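PDB 3DMH: probable ribosomal RNA small subunit methyltransferase from Thermus thermophilus, which transfers a methyl group from S-adenosylmethionine to the N2 atom of a guanosine in 16S ribosomal RNA. Local coordinates for residues Ala246-Leu251 with Leu269-Gly274; Arg187-Arg192 with Tyr198-Leu203; Gly234-Asp239 with Arg329-Gly334; Leu223-Gly228 with Thr359-Glu364. All blocks are in the same frame, centred on the assembly; numbering follows the deposited sequence.

Overall arrangement
All four contacts lie in the half of the chain that binds S-adenosylmethionine and guanosine. Interaction 1 supplies Ala-246 and Leu-247 to the cofactor pocket. Its centre is about 9 Å from that of interaction 2, whose hairpin covers it: Ser-270 OG lies 3.0 Å from Leu-203 N, probably hydrogen-bonded. Strand 236-240 of interaction 3 ends near the cofactor pocket, where Asp-239 OD2 lies 2.6 Å from Thr-248 OG1 of interaction 1. Interaction 4 ties helix 214-227 to the edge of the same sheet, about 18 Å from interaction 3 between centres and without direct touch. Interactions 1 and 4 meet by packing, Leu-251 CD2 to Leu-223 CD2 at 4.0 Å.

Interaction 1: residues Ala246-Leu251 with Leu269-Gly274; sequences ALTLPL and LSLQKG. With SAM (S-adenosylmethionine), chain D.
Leu-271 reaches across to Thr-248 and Leu-249 with one methyl group, and the contact is made by van der Waals packing. Its CD1 lies 3.6 Å from Leu-249 CD1, the two leucine side chains lying alongside and pointing opposite ways. The same Leu-271 CD1 also sits 3.8 Å from Thr-248 CB, with Thr-248 CG2 close by, where the two side chains run nearly perpendicular. With CG anti to the backbone N (chi1 174°), Leu-271 carries this methyl group off its helix toward both partners. The other branch of Leu-249 lies against backbone: CD2 is 3.7 Å from Gly-274 O, a carbonyl that accepts a bond from Asn-278 ND2. Helices 248-253 and 265-277 follow successive parallel strands of the Rossmann-like methyltransferase fold, and the first comes just after the glycine-rich turn at the end of strand 236-240. No hydrogen bond joins the segments. The hydroxyl of Thr-248 is engaged by Asp-239 OD2 instead. Cofactor contacts come from the start of 246-251: Ala-246 CB is 3.5 Å from OXT of S-adenosylmethionine, and Leu-247 CG approaches the other carboxylate oxygen, O, at 4.0 Å.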
loop_
_atom_site.group_PDB
_atom_site.type_symbol
_atom_site.label_atom_id
_atom_site.label_comp_id
_atom_site.label_asym_id
_atom_site.label_seq_id
_atom_site.Cartn_x
_atom_site.Cartn_y
_atom_site.Cartn_z
ATOM N N ALA A 246 11.366 1.142 9.033
ATOM C CA ALA A 246 12.617 0.394 9.283
ATOM C C ALA A 246 13.867 1.177 8.873
ATOM O O ALA A 246 14.886 1.117 9.557
ATOM C CB ALA A 246 12.591 -0.974 8.609
ATOM N N LEU A 247 13.792 1.922 7.766
ATOM C CA LEU A 247 14.900 2.817 7.359
ATOM C C LEU A 247 14.749 4.219 7.952
ATOM O O LEU A 247 15.730 4.859 8.340
ATOM C CB LEU A 247 15.004 2.921 5.833
ATOM C CG LEU A 247 15.118 1.601 5.066
ATOM C CD1 LEU A 247 15.179 1.833 3.561
ATOM C CD2 LEU A 247 16.335 0.781 5.516
ATOM N N THR A 248 13.502 4.684 7.997
ATOM C CA THR A 248 13.183 6.054 8.400
ATOM C C THR A 248 13.621 6.374 9.826
ATOM O O THR A 248 14.237 7.406 10.066
ATOM C CB THR A 248 11.663 6.299 8.318
ATOM O OG1 THR A 248 11.115 5.638 7.152
ATOM C CG2 THR A 248 11.358 7.813 8.344
ATOM N N LEU A 249 13.282 5.498 10.763
ATOM C CA LEU A 249 13.571 5.780 12.180
ATOM C C LEU A 249 15.071 5.841 12.462
ATOM O O LEU A 249 15.535 6.834 13.038
ATOM C CB LEU A 249 12.841 4.808 13.130
ATOM C CG LEU A 249 11.472 5.290 13.648
ATOM C CD1 LEU A 249 10.416 5.356 12.547
ATOM C CD2 LEU A 249 10.985 4.397 14.785
ATOM N N PRO A 250 15.838 4.801 12.051
ATOM C CA PRO A 250 17.295 4.870 12.254
ATOM C C PRO A 250 17.931 6.087 11.593
ATOM O O PRO A 250 18.758 6.742 12.214
ATOM C CB PRO A 250 17.800 3.580 11.603
ATOM C CG PRO A 250 16.664 2.645 11.738
ATOM C CD PRO A 250 15.448 3.503 11.473
ATOM N N LEU A 251 17.539 6.405 10.354
ATOM C CA LEU A 251 18.123 7.578 9.702
ATOM C C LEU A 251 17.787 8.890 10.431
ATOM O O LEU A 251 18.637 9.788 10.511
ATOM C CB LEU A 251 17.757 7.631 8.217
ATOM C CG LEU A 251 18.397 6.502 7.388
ATOM C CD1 LEU A 251 17.733 6.437 6.022
ATOM C CD2 LEU A 251 19.927 6.649 7.262
ATOM N N LEU A 269 0.329 5.744 8.818
ATOM C CA LEU A 269 -0.079 5.894 10.232
ATOM C C LEU A 269 0.848 5.121 11.153
ATOM O O LEU A 269 1.155 5.563 12.264
ATOM C CB LEU A 269 -1.511 5.419 10.447
ATOM C CG LEU A 269 -2.560 6.248 9.683
ATOM C CD1 LEU A 269 -3.925 5.579 9.739
ATOM C CD2 LEU A 269 -2.656 7.678 10.225
ATOM N N SER A 270 1.301 3.966 10.674
ATOM C CA SER A 270 2.280 3.163 11.421
ATOM C C SER A 270 3.590 3.904 11.638
ATOM O O SER A 270 4.089 3.968 12.773
ATOM C CB SER A 270 2.533 1.841 10.708
ATOM O OG SER A 270 1.333 1.089 10.618
ATOM N N LEU A 271 4.129 4.480 10.558
ATOM C CA LEU A 271 5.329 5.301 10.672
ATOM C C LEU A 271 5.131 6.463 11.656
ATOM O O LEU A 271 6.011 6.743 12.464
ATOM C CB LEU A 271 5.720 5.839 9.298
ATOM C CG LEU A 271 6.887 6.834 9.235
ATOM C CD1 LEU A 271 8.168 6.233 9.860
ATOM C CD2 LEU A 271 7.129 7.273 7.793
ATOM N N GLN A 272 3.982 7.140 11.577
ATOM C CA GLN A 272 3.728 8.280 12.462
ATOM C C GLN A 272 3.749 7.856 13.926
ATOM O O GLN A 272 4.330 8.557 14.772
ATOM C CB GLN A 272 2.406 8.961 12.080
ATOM C CG GLN A 272 2.535 9.760 10.782
ATOM C CD GLN A 272 1.220 10.288 10.237
ATOM O OE1 GLN A 272 0.141 9.835 10.616
ATOM N NE2 GLN A 272 1.306 11.248 9.331
ATOM N N LYS A 273 3.130 6.716 14.232
ATOM C CA LYS A 273 3.098 6.233 15.623
ATOM C C LYS A 273 4.496 5.830 16.078
ATOM O O LYS A 273 4.890 6.132 17.212
ATOM C CB LYS A 273 2.119 5.065 15.804
ATOM C CG LYS A 273 1.972 4.592 17.270
ATOM C CD LYS A 273 0.777 3.679 17.454
ATOM C CE LYS A 273 0.710 3.122 18.880
ATOM N NZ LYS A 273 -0.529 2.312 19.095
ATOM N N GLY A 274 5.254 5.180 15.191
ATOM C CA GLY A 274 6.633 4.794 15.536
ATOM C C GLY A 274 7.537 5.990 15.802
ATOM O O GLY A 274 8.298 5.992 16.772
HETATM N N SAM D . 10.986 0.859 3.783
HETATM C CA SAM D . 10.196 -0.192 4.513
HETATM C C SAM D . 11.149 -1.238 5.049
HETATM O O SAM D . 12.307 -1.198 4.609
HETATM O OXT SAM D . 10.739 -2.092 5.853
HETATM C CB SAM D . 9.190 -0.878 3.586
HETATM C CG SAM D . 9.784 -1.584 2.364
HETATM S SD SAM D . 8.502 -2.461 1.413
HETATM C CE SAM D . 9.492 -3.693 0.518
HETATM C "C5'" SAM D . 8.057 -1.349 0.048
HETATM C "C4'" SAM D . 7.133 -0.227 0.493
HETATM O "O4'" SAM D . 6.802 0.476 -0.702
HETATM C "C3'" SAM D . 5.824 -0.685 1.151
HETATM O "O3'" SAM D . 5.639 -0.086 2.427
HETATM C "C2'" SAM D . 4.756 -0.266 0.136
HETATM O "O2'" SAM D . 3.488 0.040 0.682
HETATM C "C1'" SAM D . 5.474 0.919 -0.505
HETATM N N9 SAM D . 4.871 1.292 -1.770
HETATM C C8 SAM D . 4.238 0.485 -2.712
HETATM N N7 SAM D . 3.850 1.250 -3.762
HETATM C C5 SAM D . 4.218 2.550 -3.484
HETATM C C6 SAM D . 4.048 3.765 -4.158
HETATM N N6 SAM D . 3.395 3.828 -5.326
HETATM N N1 SAM D . 4.558 4.900 -3.573
HETATM C C2 SAM D . 5.204 4.864 -2.358
HETATM N N3 SAM D . 5.336 3.680 -1.639
HETATM C C4 SAM D . 4.855 2.562 -2.225
#

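Interaction 2: residues Arg187-Arg192 with Tyr198-Leu203; sequences RAFSAR and YTFHHL
Phe-189 and Phe-200 are direct cross-strand neighbours, a hydrogen-bonded pair of the antiparallel beta hairpin formed by strands 187-193 and 196-202. Two further such pairs, Arg-187 with His-202 and Ala-191 with Tyr-198, bring the ladder to six backbone bonds; Arg-187 N to His-202 O, at 2.9 Å, is nearly straight (173°). From CB of Phe-189, chi1 of 72° puts CG between the backbone N and the carbonyl carbon, turning the ring back over the partner strand. Along one side of the ring, CD2 comes within 4.0 Å of His-202 NE2, and the next atom, CE2, touches Phe-200 CB at 3.7 Å. At the tip CZ lies 3.8 Å from Phe-200 CD2, which CE1 also meets. Phe-200 CB thus makes a CH-pi contact over one face of the Phe-189 ring, while the two phenyl planes are inclined at 31°. His-202 meets Phe-189 edge to edge; its NE2 is bonded to Gly-210 N, and its ND1 donates to Leu-203 O at 3.2 Å. Replacing the imidazole of His-202 by an alanine side chain would probably leave Gly-210 N and Leu-203 O without these ring nitrogens and open a gap beside the Phe-189 ring edge. Phe-200 carries the packing on to Leu-249 and Tyr-244, joining the hairpin to helix 248-253 and the loop bearing the tyrosine. On the other face of the hairpin, Ala-188 CB sits over the His-201 ring, offset toward its rim and 3.7 Å from CD2.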
loop_
_atom_site.group_PDB
_atom_site.type_symbol
_atom_site.label_atom_id
_atom_site.label_comp_id
_atom_site.label_asym_id
_atom_site.label_seq_id
_atom_site.Cartn_x
_atom_site.Cartn_y
_atom_site.Cartn_z
ATOM N N ARG A 187 0.039 -3.466 16.682
ATOM C CA ARG A 187 1.097 -4.317 17.203
ATOM C C ARG A 187 2.370 -3.500 17.361
ATOM O O ARG A 187 2.571 -2.496 16.679
ATOM C CB ARG A 187 1.342 -5.525 16.285
ATOM C CG ARG A 187 0.141 -6.482 16.129
ATOM C CD ARG A 187 -0.352 -7.055 17.454
ATOM N NE ARG A 187 -1.527 -7.913 17.276
ATOM C CZ ARG A 187 -2.786 -7.554 17.528
ATOM N NH1 ARG A 187 -3.071 -6.344 17.998
ATOM N NH2 ARG A 187 -3.770 -8.422 17.327
ATOM N N ALA A 188 3.230 -3.925 18.281
ATOM C CA ALA A 188 4.528 -3.290 18.463
ATOM C C ALA A 188 5.574 -4.376 18.631
ATOM O O ALA A 188 5.271 -5.472 19.116
ATOM C CB ALA A 188 4.513 -2.381 19.688
ATOM N N PHE A 189 6.802 -4.070 18.228
ATOM C CA PHE A 189 7.931 -4.955 18.494
ATOM C C PHE A 189 9.207 -4.122 18.595
ATOM O O PHE A 189 9.294 -3.041 18.034
ATOM C CB PHE A 189 8.046 -6.034 17.411
ATOM C CG PHE A 189 8.525 -5.509 16.081
ATOM C CD1 PHE A 189 9.887 -5.509 15.789
ATOM C CD2 PHE A 189 7.629 -5.004 15.135
ATOM C CE1 PHE A 189 10.360 -5.028 14.578
ATOM C CE2 PHE A 189 8.088 -4.534 13.915
ATOM C CZ PHE A 189 9.451 -4.533 13.630
ATOM N N SER A 190 10.196 -4.616 19.336
ATOM C CA SER A 190 11.444 -3.878 19.450
ATOM C C SER A 190 12.556 -4.542 18.642
ATOM O O SER A 190 12.546 -5.757 18.444
ATOM C CB SER A 190 11.846 -3.709 20.915
ATOM O OG SER A 190 12.621 -4.806 21.363
ATOM N N ALA A 191 13.502 -3.734 18.175
ATOM C CA ALA A 191 14.646 -4.218 17.418
ATOM C C ALA A 191 15.866 -3.350 17.712
ATOM O O ALA A 191 15.736 -2.144 17.954
ATOM C CB ALA A 191 14.348 -4.211 15.927
ATOM N N ARG A 192 17.047 -3.957 17.685
ATOM C CA ARG A 192 18.274 -3.199 17.822
ATOM C C ARG A 192 18.892 -3.037 16.445
ATOM O O ARG A 192 19.128 -4.023 15.745
ATOM C CB ARG A 192 19.242 -3.888 18.788
ATOM C CG ARG A 192 20.426 -3.026 19.181
ATOM C CD ARG A 192 21.281 -3.761 20.212
ATOM N NE ARG A 192 22.454 -2.999 20.648
ATOM C CZ ARG A 192 22.432 -2.044 21.574
ATOM N NH1 ARG A 192 21.289 -1.710 22.164
ATOM N NH2 ARG A 192 23.555 -1.413 21.903
ATOM N N TYR A 198 15.021 0.433 18.935
ATOM C CA TYR A 198 13.801 1.002 18.350
ATOM C C TYR A 198 12.598 0.147 18.710
ATOM O O TYR A 198 12.697 -1.080 18.772
ATOM C CB TYR A 198 13.920 1.104 16.822
ATOM C CG TYR A 198 15.075 1.963 16.374
ATOM C CD1 TYR A 198 14.920 3.337 16.180
ATOM C CD2 TYR A 198 16.341 1.412 16.194
ATOM C CE1 TYR A 198 15.992 4.130 15.791
ATOM C CE2 TYR A 198 17.414 2.195 15.814
ATOM C CZ TYR A 198 17.240 3.550 15.620
ATOM O OH TYR A 198 18.317 4.317 15.242
ATOM N N THR A 199 11.460 0.795 18.950
ATOM C CA THR A 199 10.198 0.081 19.070
ATOM C C THR A 199 9.315 0.517 17.924
ATOM O O THR A 199 8.855 1.660 17.888
ATOM C CB THR A 199 9.491 0.352 20.405
ATOM O OG1 THR A 199 10.346 -0.069 21.478
ATOM C CG2 THR A 199 8.193 -0.429 20.487
ATOM N N PHE A 200 9.088 -0.406 17.004
ATOM C CA PHE A 200 8.202 -0.147 15.872
ATOM C C PHE A 200 6.749 -0.453 16.209
ATOM O O PHE A 200 6.444 -1.345 17.007
ATOM C CB PHE A 200 8.661 -0.919 14.641
ATOM C CG PHE A 200 10.032 -0.535 14.170
ATOM C CD1 PHE A 200 10.223 0.584 13.367
ATOM C CD2 PHE A 200 11.144 -1.277 14.555
ATOM C CE1 PHE A 200 11.496 0.947 12.934
ATOM C CE2 PHE A 200 12.425 -0.924 14.139
ATOM C CZ PHE A 200 12.604 0.191 13.315
ATOM N N HIS A 201 5.851 0.306 15.585
ATOM C CA HIS A 201 4.419 0.195 15.823
ATOM C C HIS A 201 3.772 0.132 14.473
ATOM O O HIS A 201 4.123 0.898 13.581
ATOM C CB HIS A 201 3.897 1.424 16.547
ATOM C CG HIS A 201 4.273 1.466 17.991
ATOM N ND1 HIS A 201 5.532 1.823 18.433
ATOM C CD2 HIS A 201 3.562 1.155 19.100
ATOM C CE1 HIS A 201 5.569 1.752 19.753
ATOM N NE2 HIS A 201 4.388 1.346 20.181
ATOM N N HIS A 202 2.839 -0.789 14.319
ATOM C CA HIS A 202 2.141 -0.880 13.041
ATOM C C HIS A 202 0.755 -1.482 13.110
ATOM O O HIS A 202 0.414 -2.262 14.016
ATOM C CB HIS A 202 3.005 -1.603 12.002
ATOM C CG HIS A 202 3.324 -3.016 12.360
ATOM N ND1 HIS A 202 2.393 -4.029 12.273
ATOM C CD2 HIS A 202 4.466 -3.586 12.811
ATOM C CE1 HIS A 202 2.950 -5.164 12.652
ATOM N NE2 HIS A 202 4.205 -4.923 12.987
ATOM N N LEU A 203 -0.046 -1.073 12.126
ATOM C CA LEU A 203 -1.367 -1.620 11.886
ATOM C C LEU A 203 -1.257 -2.871 11.009
ATOM O O LEU A 203 -0.153 -3.213 10.536
ATOM C CB LEU A 203 -2.246 -0.557 11.210
ATOM C CG LEU A 203 -2.615 0.648 12.079
ATOM C CD1 LEU A 203 -3.104 1.784 11.174
ATOM C CD2 LEU A 203 -3.701 0.288 13.069
#

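Interaction 3: residues Gly234-Asp239 with Arg329-Gly334; sequences GRQVLD and RLRPGG
Gln-236 and Arg-331 meet with their side chains almost square to one another, the glutamine amide and the arginine guanidinium planes 39° apart. The extended glutamine chain (chi2 168°) presents OE1 to the edge of the guanidinium, near its plane, where NH1 and NH2 both point. The modelled bond from Arg-331 NH2 to Gln-236 OE1 is straight but measures 2.3 Å, so its exact length is doubtful. The second, from Arg-331 NH1 to Gln-236 OE1 at 3.1 Å, is weak and strongly bent (122°). Arg-331 folds at chi3, which swings its head toward strand 236-240. There NH2 also makes a salt bridge with Asp-300 OD1, and the other oxygen of that carboxylate takes the backbone N of Gln-236. Asp-300 therefore holds both partners and helps to fix the guanidinium. Behind Arg-331 the chain makes a type II beta turn closed by Gly-334 N to Arg-331 O at 2.7 Å, with Gly-333 at positive phi. The contact spans strand 299-304, which runs between strands 236-240 and 334-340. It gathers the starts of these parallel strands, at the end of the sheet away from the cofactor, in the Rossmann-like fold of AdoMet-dependent methyltransferases.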
loop_
_atom_site.group_PDB
_atom_site.type_symbol
_atom_site.label_atom_id
_atom_site.label_comp_id
_atom_site.label_asym_id
_atom_site.label_seq_id
_atom_site.Cartn_x
_atom_site.Cartn_y
_atom_site.Cartn_z
ATOM N N GLY A 234 22.325 15.927 9.540
ATOM C CA GLY A 234 22.054 17.193 8.862
ATOM C C GLY A 234 21.737 17.096 7.377
ATOM O O GLY A 234 21.512 18.122 6.725
ATOM N N ARG A 235 21.733 15.873 6.841
ATOM C CA ARG A 235 21.442 15.620 5.424
ATOM C C ARG A 235 19.942 15.441 5.218
ATOM O O ARG A 235 19.237 14.941 6.099
ATOM C CB ARG A 235 22.177 14.367 4.899
ATOM C CG ARG A 235 23.698 14.359 5.099
ATOM C CD ARG A 235 24.403 15.434 4.319
ATOM N NE ARG A 235 25.830 15.442 4.622
ATOM C CZ ARG A 235 26.746 14.746 3.954
ATOM N NH1 ARG A 235 26.386 13.976 2.928
ATOM N NH2 ARG A 235 28.025 14.826 4.313
ATOM N N GLN A 236 19.472 15.842 4.043
ATOM C CA GLN A 236 18.083 15.628 3.630
ATOM C C GLN A 236 17.949 14.262 2.966
ATOM O O GLN A 236 18.621 13.980 1.975
ATOM C CB GLN A 236 17.632 16.759 2.706
ATOM C CG GLN A 236 17.489 18.081 3.450
ATOM C CD GLN A 236 17.323 19.266 2.523
ATOM O OE1 GLN A 236 17.669 19.204 1.344
ATOM N NE2 GLN A 236 16.804 20.364 3.059
ATOM N N VAL A 237 17.102 13.418 3.551
ATOM C CA VAL A 237 16.955 12.030 3.106
ATOM C C VAL A 237 15.522 11.824 2.640
ATOM O O VAL A 237 14.586 12.283 3.299
ATOM C CB VAL A 237 17.243 11.043 4.264
ATOM C CG1 VAL A 237 16.898 9.598 3.875
ATOM C CG2 VAL A 237 18.706 11.135 4.691
ATOM N N LEU A 238 15.351 11.154 1.496
ATOM C CA LEU A 238 14.044 10.683 1.055
ATOM C C LEU A 238 14.046 9.169 1.157
ATOM O O LEU A 238 14.962 8.535 0.625
ATOM C CB LEU A 238 13.784 11.070 -0.397
ATOM C CG LEU A 238 12.434 10.645 -0.995
ATOM C CD1 LEU A 238 11.270 11.328 -0.295
ATOM C CD2 LEU A 238 12.432 11.048 -2.465
ATOM N N ASP A 239 13.035 8.621 1.838
ATOM C CA ASP A 239 12.866 7.166 1.977
ATOM C C ASP A 239 11.693 6.795 1.072
ATOM O O ASP A 239 10.536 7.131 1.387
ATOM C CB ASP A 239 12.586 6.809 3.447
ATOM C CG ASP A 239 12.437 5.314 3.697
ATOM O OD1 ASP A 239 12.405 4.517 2.746
ATOM O OD2 ASP A 239 12.315 4.971 4.887
ATOM N N ARG A 329 15.559 13.364 -8.134
ATOM C CA ARG A 329 15.369 14.101 -6.889
ATOM C C ARG A 329 16.673 14.344 -6.146
ATOM O O ARG A 329 16.678 15.078 -5.160
ATOM C CB ARG A 329 14.403 13.358 -5.960
ATOM C CG ARG A 329 12.933 13.281 -6.420
ATOM C CD ARG A 329 12.230 14.554 -6.041
ATOM N NE ARG A 329 10.840 14.607 -6.493
ATOM C CZ ARG A 329 10.107 15.718 -6.496
ATOM N NH1 ARG A 329 10.620 16.883 -6.076
ATOM N NH2 ARG A 329 8.850 15.680 -6.927
ATOM N N LEU A 330 17.763 13.711 -6.589
ATOM C CA LEU A 330 19.073 13.912 -5.945
ATOM C C LEU A 330 19.781 15.163 -6.439
ATOM O O LEU A 330 19.822 15.427 -7.648
ATOM C CB LEU A 330 20.000 12.709 -6.155
ATOM C CG LEU A 330 19.783 11.532 -5.200
ATOM C CD1 LEU A 330 20.508 10.257 -5.680
ATOM C CD2 LEU A 330 20.200 11.896 -3.777
ATOM N N ARG A 331 20.340 15.922 -5.497
ATOM C CA ARG A 331 21.226 17.034 -5.832
ATOM C C ARG A 331 22.551 16.488 -6.346
ATOM O O ARG A 331 22.926 15.363 -6.021
ATOM C CB ARG A 331 21.458 17.936 -4.613
ATOM C CG ARG A 331 20.323 18.912 -4.380
ATOM C CD ARG A 331 20.644 19.920 -3.288
ATOM N NE ARG A 331 20.527 19.302 -1.978
ATOM C CZ ARG A 331 19.500 19.457 -1.148
ATOM N NH1 ARG A 331 18.475 20.247 -1.449
ATOM N NH2 ARG A 331 19.508 18.813 0.009
ATOM N N PRO A 332 23.274 17.274 -7.165
ATOM C CA PRO A 332 24.611 16.811 -7.549
ATOM C C PRO A 332 25.445 16.418 -6.330
ATOM O O PRO A 332 25.429 17.124 -5.313
ATOM C CB PRO A 332 25.228 18.039 -8.220
ATOM C CG PRO A 332 24.073 18.816 -8.730
ATOM C CD PRO A 332 22.938 18.577 -7.772
ATOM N N GLY A 333 26.153 15.296 -6.430
ATOM C CA GLY A 333 26.906 14.756 -5.298
ATOM C C GLY A 333 26.055 13.881 -4.387
ATOM O O GLY A 333 26.583 13.200 -3.501
ATOM N N GLY A 334 24.743 13.899 -4.595
ATOM C CA GLY A 334 23.831 13.060 -3.804
ATOM C C GLY A 334 24.003 11.576 -4.073
ATOM O O GLY A 334 24.535 11.171 -5.115
#

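Interaction 4: residues Leu223-Gly228 with Thr359-Glu364; sequences LQERLG and TLKVAE
Lys-361 NZ donates to Glu-225 OE1 at 2.8 Å, in a salt bridge between a sheet-edge strand and the last turn of a helix. The ammonium meets OE1 on its syn side, 20° out of the carboxylate plane, and lies 3.4 Å from Glu-225 OE2. The lysine comes in roughly at right angles to the glutamate: Glu-225 is extended beyond CG, whereas Lys-361 bends at chi2 (-79°), which brings its end closer to the helix than its CB direction would suggest. A methionine in place of Lys-361 would probably leave the Glu-225 carboxylate without this positive mate and its end more free to turn. Leu-360 makes the second, looser contact, its CD2 4.2 Å from Arg-226 NH1. That nitrogen is hydrogen-bonded to Gln-358 OE1, and the guanidinium makes a cation-pi contact with Phe-369. Leu-360 and Lys-361 both pair with Val-367 in a classic beta bulge, and these two consecutive residues both reach the helix. The patch is at the surface. Strand 358-362 is the outermost strand on this side of the methyltransferase sheet, antiparallel to 366-371. Helix 214-227 packs on strands 299-304 and 334-340, where Leu-360 and Arg-226 both also touch Phe-337, and its end reaches strand 358-362 through Glu-225 and Arg-226.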
loop_
_atom_site.group_PDB
_atom_site.type_symbol
_atom_site.label_atom_id
_atom_site.label_comp_id
_atom_site.label_asym_id
_atom_site.label_seq_id
_atom_site.Cartn_x
_atom_site.Cartn_y
_atom_site.Cartn_z
ATOM N N LEU A 223 25.027 1.396 4.192
ATOM C CA LEU A 223 24.981 2.849 4.277
ATOM C C LEU A 223 25.941 3.372 5.329
ATOM O O LEU A 223 26.759 4.246 5.038
ATOM C CB LEU A 223 23.544 3.331 4.561
ATOM C CG LEU A 223 23.282 4.843 4.568
ATOM C CD1 LEU A 223 21.874 5.122 4.074
ATOM C CD2 LEU A 223 23.496 5.454 5.955
ATOM N N GLN A 224 25.862 2.820 6.540
ATOM C CA GLN A 224 26.738 3.276 7.619
ATOM C C GLN A 224 28.214 2.995 7.318
ATOM O O GLN A 224 29.082 3.800 7.661
ATOM C CB GLN A 224 26.347 2.695 8.979
ATOM C CG GLN A 224 27.276 3.190 10.103
ATOM C CD GLN A 224 26.705 3.063 11.498
ATOM O OE1 GLN A 224 27.127 2.206 12.276
ATOM N NE2 GLN A 224 25.760 3.931 11.835
ATOM N N GLU A 225 28.496 1.871 6.666
ATOM C CA GLU A 225 29.884 1.533 6.316
ATOM C C GLU A 225 30.434 2.504 5.274
ATOM O O GLU A 225 31.598 2.911 5.345
ATOM C CB GLU A 225 29.994 0.095 5.802
ATOM C CG GLU A 225 29.831 -0.962 6.884
ATOM C CD GLU A 225 29.736 -2.377 6.338
ATOM O OE1 GLU A 225 29.745 -2.562 5.099
ATOM O OE2 GLU A 225 29.654 -3.314 7.164
ATOM N N ARG A 226 29.586 2.872 4.319
ATOM C CA ARG A 226 29.959 3.765 3.230
ATOM C C ARG A 226 30.119 5.215 3.697
ATOM O O ARG A 226 31.118 5.866 3.370
ATOM C CB ARG A 226 28.912 3.664 2.114
ATOM C CG ARG A 226 29.070 4.648 0.961
ATOM C CD ARG A 226 29.844 4.047 -0.184
ATOM N NE ARG A 226 30.214 5.056 -1.171
ATOM C CZ ARG A 226 30.865 4.798 -2.302
ATOM N NH1 ARG A 226 31.212 3.551 -2.606
ATOM N NH2 ARG A 226 31.166 5.790 -3.133
ATOM N N LEU A 227 29.149 5.707 4.469
ATOM C CA LEU A 227 29.092 7.128 4.844
ATOM C C LEU A 227 29.637 7.437 6.243
ATOM O O LEU A 227 29.910 8.598 6.556
ATOM C CB LEU A 227 27.655 7.670 4.728
ATOM C CG LEU A 227 26.877 7.447 3.427
ATOM C CD1 LEU A 227 25.523 8.131 3.505
ATOM C CD2 LEU A 227 27.630 7.925 2.195
ATOM N N GLY A 228 29.766 6.412 7.085
ATOM C CA GLY A 228 30.179 6.608 8.482
ATOM C C GLY A 228 28.987 6.938 9.367
ATOM O O GLY A 228 27.949 7.370 8.863
ATOM N N THR A 359 28.046 -2.259 -6.385
ATOM C CA THR A 359 27.389 -3.286 -5.598
ATOM C C THR A 359 28.099 -3.361 -4.261
ATOM O O THR A 359 29.249 -3.823 -4.176
ATOM C CB THR A 359 27.422 -4.661 -6.295
ATOM O OG1 THR A 359 26.875 -4.535 -7.615
ATOM C CG2 THR A 359 26.627 -5.693 -5.500
ATOM N N LEU A 360 27.427 -2.885 -3.221
ATOM C CA LEU A 360 28.049 -2.795 -1.898
ATOM C C LEU A 360 27.926 -4.083 -1.097
ATOM O O LEU A 360 28.758 -4.369 -0.238
ATOM C CB LEU A 360 27.454 -1.627 -1.099
ATOM C CG LEU A 360 27.380 -0.259 -1.792
ATOM C CD1 LEU A 360 26.804 0.778 -0.861
ATOM C CD2 LEU A 360 28.759 0.188 -2.286
ATOM N N LYS A 361 26.872 -4.849 -1.372
ATOM C CA LYS A 361 26.624 -6.116 -0.696
ATOM C C LYS A 361 25.960 -7.053 -1.690
ATOM O O LYS A 361 25.112 -6.618 -2.471
ATOM C CB LYS A 361 25.664 -5.936 0.489
ATOM C CG LYS A 361 26.084 -4.939 1.569
ATOM C CD LYS A 361 27.112 -5.527 2.519
ATOM C CE LYS A 361 27.626 -4.466 3.474
ATOM N NZ LYS A 361 28.604 -5.040 4.426
ATOM N N VAL A 362 26.342 -8.332 -1.667
ATOM C CA VAL A 362 25.511 -9.354 -2.303
ATOM C C VAL A 362 25.589 -10.708 -1.590
ATOM O O VAL A 362 26.609 -11.415 -1.625
ATOM C CB VAL A 362 25.696 -9.442 -3.852
ATOM C CG1 VAL A 362 27.059 -9.997 -4.232
ATOM C CG2 VAL A 362 24.527 -10.233 -4.503
ATOM N N ALA A 363 24.501 -11.031 -0.904
ATOM C CA ALA A 363 24.349 -12.334 -0.275
ATOM C C ALA A 363 22.876 -12.725 -0.345
ATOM O O ALA A 363 22.391 -13.059 -1.423
ATOM C CB ALA A 363 24.873 -12.319 1.163
ATOM N N GLU A 364 22.152 -12.676 0.772
ATOM C CA GLU A 364 20.731 -13.000 0.718
ATOM C C GLU A 364 20.015 -11.931 -0.101
ATOM O O GLU A 364 19.040 -12.217 -0.796
ATOM C CB GLU A 364 20.099 -13.123 2.109
ATOM C CG GLU A 364 18.723 -13.822 2.066
ATOM C CD GLU A 364 18.070 -14.046 3.435
ATOM O OE1 GLU A 364 18.291 -13.242 4.378
ATOM O OE2 GLU A 364 17.306 -15.034 3.551
#